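Side-chain contact in galectin-1 (Bufo arenarum, PDB 1A78), which binds beta-galactosides, and probably many complex carbohydrates, as a homodimeric lectin that may regulate apoptosis and cell differentiation: residues N62-E65 / A66-W69. Residues are numbered along the deposited sequence; the frame is centred on the assembly and turned at random.
Sequences NSKE and ADAW. With YIO (1-thio-beta-D-galactopyranose), chain C.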
# COMPACT_ATOMS: atom_id res chain seq x y z
N ASN A 62 6.45 -18.89 -8.50
CA ASN A 62 7.90 -19.07 -8.67
C ASN A 62 8.64 -18.06 -7.82
O ASN A 62 8.01 -17.20 -7.19
CB ASN A 62 8.29 -18.89 -10.14
CG ASN A 62 9.54 -19.64 -10.51
OD1 ASN A 62 10.26 -20.13 -9.65
ND2 ASN A 62 9.82 -19.72 -11.80
N SER A 63 9.95 -18.24 -7.71
CA SER A 63 10.79 -17.31 -6.97
C SER A 63 11.70 -16.73 -8.04
O SER A 63 11.83 -17.29 -9.12
CB SER A 63 11.61 -18.04 -5.92
OG SER A 63 12.50 -18.95 -6.54
N LYS A 64 12.33 -15.60 -7.73
CA LYS A 64 13.22 -14.95 -8.66
C LYS A 64 14.34 -14.32 -7.86
O LYS A 64 14.11 -13.67 -6.83
CB LYS A 64 12.47 -13.86 -9.43
CG LYS A 64 13.34 -13.28 -10.54
CD LYS A 64 12.62 -12.36 -11.49
CE LYS A 64 12.27 -11.06 -10.83
NZ LYS A 64 11.56 -10.20 -11.83
N GLU A 65 15.57 -14.58 -8.28
CA GLU A 65 16.74 -14.01 -7.63
C GLU A 65 17.65 -13.44 -8.71
O GLU A 65 18.15 -14.16 -9.57
CB GLU A 65 17.49 -15.06 -6.82
CG GLU A 65 18.77 -14.51 -6.23
CD GLU A 65 19.37 -15.36 -5.13
OE1 GLU A 65 19.83 -16.49 -5.44
OE2 GLU A 65 19.41 -14.89 -3.97
N ALA A 66 17.82 -12.12 -8.68
CA ALA A 66 18.67 -11.45 -9.65
C ALA A 66 18.14 -11.66 -11.07
O ALA A 66 18.90 -11.91 -12.02
CB ALA A 66 20.11 -11.93 -9.51
N ASP A 67 16.82 -11.56 -11.20
CA ASP A 67 16.13 -11.71 -12.48
C ASP A 67 16.08 -13.11 -13.09
O ASP A 67 15.49 -13.30 -14.15
CB ASP A 67 16.66 -10.71 -13.50
CG ASP A 67 16.14 -9.32 -13.25
OD1 ASP A 67 14.90 -9.18 -13.11
OD2 ASP A 67 16.98 -8.39 -13.17
N ALA A 68 16.65 -14.07 -12.39
CA ALA A 68 16.63 -15.44 -12.85
C ALA A 68 15.51 -16.20 -12.14
O ALA A 68 15.55 -16.38 -10.91
CB ALA A 68 17.98 -16.11 -12.58
N TRP A 69 14.50 -16.60 -12.90
CA TRP A 69 13.39 -17.36 -12.36
C TRP A 69 13.85 -18.72 -11.85
O TRP A 69 14.85 -19.26 -12.32
CB TRP A 69 12.33 -17.53 -13.41
CG TRP A 69 11.64 -16.29 -13.75
CD1 TRP A 69 11.77 -15.58 -14.90
CD2 TRP A 69 10.66 -15.61 -12.97
NE1 TRP A 69 10.91 -14.52 -14.91
CE2 TRP A 69 10.22 -14.50 -13.73
CE3 TRP A 69 10.10 -15.83 -11.70
CZ2 TRP A 69 9.25 -13.60 -13.27
CZ3 TRP A 69 9.13 -14.94 -11.24
CH2 TRP A 69 8.72 -13.84 -12.03
C1 YIO C . 7.40 -16.73 -17.24
C2 YIO C . 6.63 -15.43 -17.18
C3 YIO C . 6.99 -14.67 -15.93
C4 YIO C . 6.64 -15.52 -14.74
C5 YIO C . 7.38 -16.86 -14.84
C6 YIO C . 6.99 -17.82 -13.75
O2 YIO C . 6.93 -14.65 -18.32
O3 YIO C . 6.24 -13.47 -15.87
O4 YIO C . 5.24 -15.72 -14.71
O5 YIO C . 7.11 -17.52 -16.09
O6 YIO C . 7.96 -18.84 -13.64
S1 YIO C . 6.65 -17.65 -18.61
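K64 and W69 face each other across a tight beta hairpin in the galectin fold, at the point where strand 58-65 turns into strand 68-75, an edge strand, within this chain, of the sheet that carries the sugar site. The reversal is a type I' turn from E65 to A68, with both central residues, A66 and D67, in the left-handed region. Two backbone bonds, E65 N to A68 O and A68 N to E65 O, both 3.2 Å, define the hydrogen-bonded pair that closes it. K64 and W69 form the adjoining non-hydrogen-bonded pair, so their side chains share one face of the sheet.

On that face the indole is held between lysine and sugar. K64 CD sits 3.9 Å from the centroid of the W69 six-membered ring, 10° off its normal, which identifies a CH-pi contact; the galactose of the thio-digalactoside lies over the opposite face, its C4 3.6 Å from W69 CZ2. This stacking of galactose on tryptophan is a hallmark of galectin recognition, and H45, another sugar-binding residue, meets the W69 ring edge-to-face.

The lysine chain bends at chi3 (71°), about the CG-CD bond whose two carbons lie against D67 CA. Its NZ reaches D67 OD1 only in a long salt bridge of 3.7 Å; hydrogen bonds to A39 O for NZ and to S40 OG for D67 OD2 tie both polar ends to the loop before strand 41-49.

N62 adds one polar contact to the sugar, which R49 and E72 also bond. Its OD1 accepts a bond from S63 N (2.7 Å) and its ND2 donates to G70 O, which would together restrain the amide. N62 ND2 also gives galactose O6 a nearly straight bond, 2.8 Å long with 170° at the hydrogen.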